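Local coordinates for trichothecene 15-O-acetyltransferase TRI3 (Fusarium sporotrichioides, PDB 3FOT), which transfers an acetyl group to the 15-oxygen of trichothecene intermediates during the biosynthesis of mycotoxins such as T-2 toxin, at residues 69-74 against 127-132; 84-89 against 106-111; 437-442 against 465-470. One frame throughout, in Å; residues are numbered along the deposited sequence. Where two conformers were deposited one is given.

Contact 1: 69-74 against 127-132; sequences LTLQNL and VQPTAK. With SO4 (sulfate ion), chain J.
Leu71 leans on the backbone of Gln128, whose side-chain amide helps to grip Lys132 NZ: this ammonium sits 2.8 Å from Gln128 OE1, in the carbonyl plane on a lone pair, and makes a salt bridge with Glu140. Between the segments the touching is van der Waals, aliphatic carbons against each other and against two backbone carbonyl oxygens. Leu71 CB lies 3.9 Å from Val127 CB, and Leu71 CD1 rests 3.6 Å from Gln128 O and 4.1 Å from Pro129 CB. The first torsion of Leu71 sets CG anti to the carbonyl carbon (chi1 -67°), which carries the branch along the strand from Val127 to the proline. Val127 turns its methyl CG1 to the helix, 3.5 Å from Leu71 O, while its backbone N donates over 2.9 Å to O1 of a sulfate ion, probably from the crystallisation liquor and also hydrogen-bonded to His126. The helix start that carries Leu71 is closed by a capping box of Thr70 and Asn73. Asn73 N gives a bond of 2.9 Å (167°) to the N-cap Thr70 OG1, and Thr70 N returns one of 2.8 Å (174°) to Asn73 OD1, meeting it from above the carbonyl plane. The first turn of helix 71-88 thus packs on strand 125-129, outermost in the six-stranded mixed sheet; Leu71 and Val127 also touch the adjoining parallel strand 158-163, at Ser163 and Leu161.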
# COMPACT_ATOMS: atom_id res chain seq x y z
N LEU A 69 -8.47 29.73 4.25
CA LEU A 69 -8.86 28.36 3.99
C LEU A 69 -10.08 27.99 4.80
O LEU A 69 -10.19 28.36 5.98
CB LEU A 69 -7.72 27.42 4.36
CG LEU A 69 -6.40 27.62 3.60
CD1 LEU A 69 -5.36 26.63 4.16
CD2 LEU A 69 -6.61 27.46 2.09
N THR A 70 -11.01 27.28 4.17
CA THR A 70 -12.13 26.69 4.90
C THR A 70 -12.30 25.26 4.42
O THR A 70 -11.77 24.90 3.39
CB THR A 70 -13.48 27.42 4.70
OG1 THR A 70 -13.92 27.26 3.34
CG2 THR A 70 -13.36 28.92 5.06
N LEU A 71 -13.05 24.44 5.16
CA LEU A 71 -13.31 23.08 4.63
C LEU A 71 -14.07 23.15 3.32
O LEU A 71 -13.76 22.41 2.37
CB LEU A 71 -14.03 22.21 5.67
CG LEU A 71 -13.21 21.87 6.91
CD1 LEU A 71 -14.18 21.32 7.99
CD2 LEU A 71 -12.17 20.84 6.60
N GLN A 72 -15.05 24.06 3.23
CA GLN A 72 -15.79 24.25 1.99
C GLN A 72 -14.89 24.64 0.77
O GLN A 72 -14.97 24.03 -0.31
CB GLN A 72 -16.96 25.24 2.22
CG GLN A 72 -17.72 25.63 0.94
CD GLN A 72 -19.07 26.36 1.20
OE1 GLN A 72 -19.92 25.87 1.95
NE2 GLN A 72 -19.27 27.48 0.55
N ASN A 73 -13.98 25.61 0.95
CA ASN A 73 -13.14 25.97 -0.18
C ASN A 73 -12.01 24.97 -0.46
O ASN A 73 -11.61 24.81 -1.61
CB ASN A 73 -12.74 27.48 -0.23
CG ASN A 73 -11.68 27.87 0.79
OD1 ASN A 73 -10.99 27.04 1.35
ND2 ASN A 73 -11.55 29.19 1.02
N LEU A 74 -11.59 24.22 0.57
CA LEU A 74 -10.63 23.13 0.34
C LEU A 74 -11.26 22.02 -0.49
O LEU A 74 -10.63 21.48 -1.42
CB LEU A 74 -10.07 22.58 1.66
CG LEU A 74 -9.02 23.49 2.32
CD1 LEU A 74 -8.75 23.08 3.79
CD2 LEU A 74 -7.71 23.48 1.50
N VAL A 127 -16.18 16.56 3.50
CA VAL A 127 -15.59 17.31 4.60
C VAL A 127 -16.38 17.12 5.90
O VAL A 127 -17.60 16.82 5.88
CB VAL A 127 -15.51 18.83 4.29
CG1 VAL A 127 -14.82 19.10 2.97
CG2 VAL A 127 -16.90 19.48 4.34
N GLN A 128 -15.68 17.28 7.01
CA GLN A 128 -16.31 17.21 8.33
C GLN A 128 -15.62 18.17 9.28
O GLN A 128 -14.44 18.04 9.52
CB GLN A 128 -16.17 15.81 8.95
CG GLN A 128 -16.75 14.64 8.21
CD GLN A 128 -16.66 13.35 9.02
OE1 GLN A 128 -16.49 13.39 10.25
NE2 GLN A 128 -16.79 12.22 8.35
N PRO A 129 -16.38 19.14 9.85
CA PRO A 129 -15.84 19.88 11.00
C PRO A 129 -15.89 18.96 12.21
O PRO A 129 -16.98 18.61 12.66
CB PRO A 129 -16.79 21.07 11.16
CG PRO A 129 -17.79 20.98 10.07
CD PRO A 129 -17.72 19.60 9.47
N THR A 130 -14.72 18.57 12.71
CA THR A 130 -14.59 17.55 13.73
C THR A 130 -13.19 17.58 14.35
O THR A 130 -12.24 17.98 13.70
CB THR A 130 -14.84 16.11 13.15
OG1 THR A 130 -14.76 15.14 14.21
CG2 THR A 130 -13.82 15.77 12.04
N ALA A 131 -13.08 17.12 15.59
CA ALA A 131 -11.77 16.92 16.22
C ALA A 131 -11.16 15.54 15.94
O ALA A 131 -10.01 15.31 16.30
CB ALA A 131 -11.86 17.17 17.75
N LYS A 132 -11.91 14.63 15.32
CA LYS A 132 -11.39 13.29 15.01
C LYS A 132 -10.22 13.37 14.02
O LYS A 132 -10.21 14.22 13.11
CB LYS A 132 -12.48 12.31 14.54
CG LYS A 132 -12.92 12.42 13.09
CD LYS A 132 -14.14 11.51 12.74
CE LYS A 132 -15.45 12.09 13.28
NZ LYS A 132 -16.66 11.67 12.51
S SO4 J . -19.91 15.95 1.78
O1 SO4 J . -18.87 16.84 2.36
O2 SO4 J . -21.22 16.57 2.02
O3 SO4 J . -19.73 15.72 0.35
O4 SO4 J . -19.90 14.63 2.43

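Contact 2: 84-89 against 106-111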
# COMPACT_ATOMS: atom_id res chain seq x y z
N ASP A 84 -8.30 17.27 -12.73
CA ASP A 84 -7.02 17.30 -13.43
C ASP A 84 -6.34 15.94 -13.29
O ASP A 84 -5.76 15.44 -14.24
CB ASP A 84 -6.09 18.38 -12.85
CG ASP A 84 -6.57 19.78 -13.12
OD1 ASP A 84 -7.43 19.97 -14.03
OD2 ASP A 84 -6.08 20.70 -12.40
N ALA A 85 -6.42 15.37 -12.08
CA ALA A 85 -5.72 14.13 -11.78
C ALA A 85 -6.35 12.96 -12.56
O ALA A 85 -5.63 12.05 -12.99
CB ALA A 85 -5.72 13.86 -10.30
N ARG A 86 -7.66 13.01 -12.74
CA ARG A 86 -8.38 11.98 -13.49
C ARG A 86 -7.89 11.99 -14.93
O ARG A 86 -7.70 10.93 -15.53
CB ARG A 86 -9.90 12.21 -13.46
CG ARG A 86 -10.64 11.13 -14.31
CD ARG A 86 -12.12 11.17 -14.14
NE ARG A 86 -12.80 10.19 -14.97
CZ ARG A 86 -14.06 9.78 -14.80
NH1 ARG A 86 -14.80 10.24 -13.79
NH2 ARG A 86 -14.58 8.88 -15.65
N PHE A 87 -7.68 13.19 -15.47
CA PHE A 87 -7.11 13.32 -16.80
C PHE A 87 -5.71 12.73 -16.92
O PHE A 87 -5.43 11.98 -17.84
CB PHE A 87 -7.12 14.77 -17.29
CG PHE A 87 -6.88 14.88 -18.76
CD1 PHE A 87 -7.95 14.76 -19.65
CD2 PHE A 87 -5.58 15.03 -19.26
CE1 PHE A 87 -7.73 14.82 -21.03
CE2 PHE A 87 -5.36 15.08 -20.66
CZ PHE A 87 -6.45 14.99 -21.52
N GLU A 88 -4.84 13.03 -15.94
CA GLU A 88 -3.49 12.49 -15.93
C GLU A 88 -3.46 10.98 -15.69
O GLU A 88 -2.67 10.25 -16.33
CB GLU A 88 -2.68 13.16 -14.83
CG GLU A 88 -2.41 14.65 -15.03
CD GLU A 88 -1.33 15.17 -14.09
OE1 GLU A 88 -0.78 14.38 -13.29
OE2 GLU A 88 -0.98 16.36 -14.19
N HIS A 89 -4.28 10.52 -14.74
CA HIS A 89 -4.23 9.14 -14.23
C HIS A 89 -5.64 8.62 -13.94
O HIS A 89 -6.13 8.66 -12.82
CB HIS A 89 -3.30 9.06 -13.01
CG HIS A 89 -1.92 9.52 -13.32
ND1 HIS A 89 -1.13 8.88 -14.25
CD2 HIS A 89 -1.21 10.58 -12.89
CE1 HIS A 89 0.02 9.51 -14.36
NE2 HIS A 89 0.00 10.55 -13.55
N ILE A 106 -11.93 -4.84 -14.69
CA ILE A 106 -11.71 -3.41 -14.45
C ILE A 106 -12.21 -2.62 -15.65
O ILE A 106 -11.78 -2.86 -16.79
CB ILE A 106 -10.20 -3.09 -14.23
CG1 ILE A 106 -9.72 -3.75 -12.93
CG2 ILE A 106 -9.94 -1.56 -14.25
CD1 ILE A 106 -8.21 -3.75 -12.70
N THR A 107 -13.08 -1.65 -15.39
CA THR A 107 -13.64 -0.86 -16.49
C THR A 107 -13.27 0.62 -16.32
O THR A 107 -13.27 1.12 -15.19
CB THR A 107 -15.16 -1.04 -16.55
OG1 THR A 107 -15.46 -2.41 -16.88
CG2 THR A 107 -15.79 -0.13 -17.59
N TYR A 108 -12.96 1.30 -17.43
CA TYR A 108 -12.87 2.75 -17.42
C TYR A 108 -13.79 3.34 -18.49
O TYR A 108 -13.78 2.88 -19.64
CB TYR A 108 -11.43 3.27 -17.64
CG TYR A 108 -11.44 4.78 -17.58
CD1 TYR A 108 -11.57 5.43 -16.35
CD2 TYR A 108 -11.43 5.55 -18.76
CE1 TYR A 108 -11.66 6.81 -16.27
CE2 TYR A 108 -11.51 6.95 -18.70
CZ TYR A 108 -11.63 7.56 -17.44
OH TYR A 108 -11.72 8.93 -17.36
N GLU A 109 -14.55 4.37 -18.12
CA GLU A 109 -15.37 5.09 -19.10
C GLU A 109 -15.14 6.60 -18.94
O GLU A 109 -15.22 7.15 -17.84
CB GLU A 109 -16.85 4.73 -18.94
CG GLU A 109 -17.80 5.48 -19.89
CD GLU A 109 -19.27 5.16 -19.64
OE1 GLU A 109 -19.64 4.74 -18.52
OE2 GLU A 109 -20.06 5.34 -20.59
N SER A 110 -14.84 7.27 -20.05
CA SER A 110 -14.75 8.74 -20.03
C SER A 110 -16.07 9.36 -19.59
O SER A 110 -17.13 8.83 -19.90
CB SER A 110 -14.43 9.27 -21.41
OG SER A 110 -13.09 9.11 -21.70
N PRO A 111 -16.01 10.50 -18.87
CA PRO A 111 -17.26 11.20 -18.53
C PRO A 111 -18.05 11.55 -19.79
O PRO A 111 -17.48 11.96 -20.80
CB PRO A 111 -16.77 12.48 -17.82
CG PRO A 111 -15.41 12.08 -17.25
CD PRO A 111 -14.82 11.18 -18.30
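One face of the Arg86 guanidinium is covered by the ring of Pro111, with Pro111 CG centred 3.6 Å above its plane, while Tyr108 OH and Glu109 O lie at its edge. Arg86 NE donates to Tyr108 OH over 2.9 Å in a nearly straight bond (166°), the oxygen lying almost exactly in the guanidinium plane. A second, weak bond of 3.3 Å runs from Arg86 NH2 to the same Tyr108 OH, and Arg86 NH2 stands 2.9 Å from Glu109 O. The tyrosine ring is steeply inclined to the guanidinium, 72° between planes, so the two do not stack. Arg86 reaches this far because CG is anti to its backbone N (chi1 178°) and the chain stays extended to NE. It thereby joins the last turn of helix 71-88 to the end of strand 105-109, an inner strand of the four-stranded antiparallel sheet, and to the loop that follows. Beyond the two segments, Tyr108 OH has its strongest partner in Glu225, whose OE2 also bonds Ser110 OG; this carboxylate probably polarises the Tyr108 hydroxyl, making it a better acceptor for Arg86. Trp120 adds a cation-pi contact to Arg86, whose NH1 donates to a glycerol, probably from the crystallisation liquor.

Contact 3: 437-442 against 465-470; sequences ISDGIN and IDFVVN
Asp439 and Phe467 meet at about a right angle in a van der Waals contact, Asp439 OD2 lying 3.4 Å from Phe467 CD2, oblique to the ring. The carboxylate is turned 72° from the ring plane, and Asp439 OD1 remains 3.9 Å from Phe467 CE2. Chi1 of Phe467 (178°) swings the ring out toward Asp439. Further along, Asn442 and Ile465 run alongside each other, pointing opposite ways, with Asn442 CB 4.0 Å from Ile465 CD1. Asp439 and Asn442 both start toward the partner strand although three residues apart, a spacing that a regular strand would put on opposing sides; the break spans Asp439, whose psi is near helical, and Gly440, whose phi is positive (75°). The pairs join two sheets: strand 435-441 is an outermost strand of the four-stranded mixed sheet, while strand 457-469 runs inside the six-stranded one, consistent with the two-domain architecture of BAHD acyltransferases. In the next shell Arg479, on the neighbouring strand 477-483, answers the carboxylate's charge with a salt bridge to Asp439 OD1 and touches Phe467. Arg195, on helix 191-205, makes a cation-pi contact with Phe467 and donates through NH1 to Asp439 O, tying this helix to both strands.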
# COMPACT_ATOMS: atom_id res chain seq x y z
N ILE A 437 5.91 -5.94 5.07
CA ILE A 437 5.72 -5.17 3.86
C ILE A 437 6.49 -3.87 4.00
O ILE A 437 6.26 -3.11 4.95
CB ILE A 437 4.23 -4.85 3.58
CG1 ILE A 437 3.37 -6.13 3.61
CG2 ILE A 437 4.12 -4.16 2.24
CD1 ILE A 437 2.56 -6.30 4.92
N SER A 438 7.45 -3.63 3.11
CA SER A 438 8.15 -2.36 3.10
C SER A 438 7.47 -1.36 2.14
O SER A 438 7.32 -1.63 0.94
CB SER A 438 9.61 -2.56 2.71
OG SER A 438 10.30 -1.33 2.76
N ASP A 439 7.06 -0.22 2.69
CA ASP A 439 6.46 0.86 1.90
C ASP A 439 7.50 1.91 1.44
O ASP A 439 7.21 2.74 0.56
CB ASP A 439 5.36 1.55 2.70
CG ASP A 439 4.11 0.69 2.88
OD1 ASP A 439 3.73 -0.02 1.92
OD2 ASP A 439 3.50 0.74 3.97
N GLY A 440 8.68 1.88 2.06
CA GLY A 440 9.80 2.73 1.65
C GLY A 440 9.66 4.18 2.06
O GLY A 440 8.88 4.49 2.95
N ILE A 441 10.36 5.05 1.35
CA ILE A 441 10.48 6.46 1.69
C ILE A 441 9.40 7.29 0.99
O ILE A 441 9.37 7.35 -0.23
CB ILE A 441 11.89 6.96 1.33
CG1 ILE A 441 12.92 6.17 2.15
CG2 ILE A 441 12.01 8.47 1.52
CD1 ILE A 441 14.36 6.42 1.76
N ASN A 442 8.53 7.92 1.77
CA ASN A 442 7.36 8.58 1.22
C ASN A 442 7.69 9.82 0.40
O ASN A 442 6.87 10.27 -0.39
CB ASN A 442 6.35 8.89 2.33
CG ASN A 442 5.51 7.70 2.72
OD1 ASN A 442 5.36 7.37 3.92
ND2 ASN A 442 4.92 7.08 1.74
N ILE A 465 2.36 10.95 7.61
CA ILE A 465 1.72 10.08 6.63
C ILE A 465 1.64 8.70 7.25
O ILE A 465 2.65 8.15 7.69
CB ILE A 465 2.49 10.03 5.28
CG1 ILE A 465 2.66 11.43 4.67
CG2 ILE A 465 1.81 9.04 4.30
CD1 ILE A 465 3.52 11.47 3.39
N ASP A 466 0.43 8.17 7.33
CA ASP A 466 0.25 6.78 7.77
C ASP A 466 -0.49 5.98 6.70
O ASP A 466 -1.55 6.38 6.27
CB ASP A 466 -0.48 6.72 9.10
CG ASP A 466 0.34 7.31 10.21
OD1 ASP A 466 1.40 6.71 10.52
OD2 ASP A 466 -0.06 8.38 10.73
N PHE A 467 0.08 4.86 6.30
CA PHE A 467 -0.45 4.07 5.21
C PHE A 467 -0.98 2.77 5.80
O PHE A 467 -0.23 2.00 6.42
CB PHE A 467 0.64 3.82 4.18
CG PHE A 467 0.21 2.97 3.03
CD1 PHE A 467 -0.35 3.54 1.90
CD2 PHE A 467 0.36 1.59 3.07
CE1 PHE A 467 -0.75 2.75 0.84
CE2 PHE A 467 -0.05 0.81 2.00
CZ PHE A 467 -0.59 1.39 0.90
N VAL A 468 -2.29 2.57 5.67
CA VAL A 468 -2.92 1.36 6.19
C VAL A 468 -3.61 0.56 5.07
O VAL A 468 -4.16 1.13 4.12
CB VAL A 468 -3.89 1.67 7.39
CG1 VAL A 468 -3.17 2.49 8.49
CG2 VAL A 468 -5.11 2.41 6.93
N VAL A 469 -3.53 -0.77 5.18
CA VAL A 469 -4.26 -1.66 4.27
C VAL A 469 -5.09 -2.54 5.17
O VAL A 469 -4.53 -3.12 6.12
CB VAL A 469 -3.33 -2.55 3.44
CG1 VAL A 469 -4.14 -3.45 2.53
CG2 VAL A 469 -2.39 -1.67 2.62
N ASN A 470 -6.40 -2.63 4.92
CA ASN A 470 -7.28 -3.41 5.79
C ASN A 470 -6.77 -4.84 5.87
O ASN A 470 -6.25 -5.36 4.89
CB ASN A 470 -8.71 -3.45 5.25
CG ASN A 470 -9.50 -2.17 5.56
OD1 ASN A 470 -9.10 -1.35 6.38
ND2 ASN A 470 -10.63 -2.02 4.90

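From the N terminus, the chain enters helix 71-88, whose two ends serve contacts 1 and 2. Contact 2 closes first, when the chain returns along strand 105-109; 16 residues separate its segments. Contact 1 closes at 127-132 and spans 52 intervening residues, so contact 2 is nested inside its loop. Contact 3 opens much later and lies in series with both, closing a 22-residue connection that contains no helix. The helix is thereby fastened to two different sheets, the six-stranded one at its start and the four-stranded antiparallel one at its end. Contact 3 returns to the six-stranded sheet, about 25 Å from contact 1 between centres, and joins it to a third sheet.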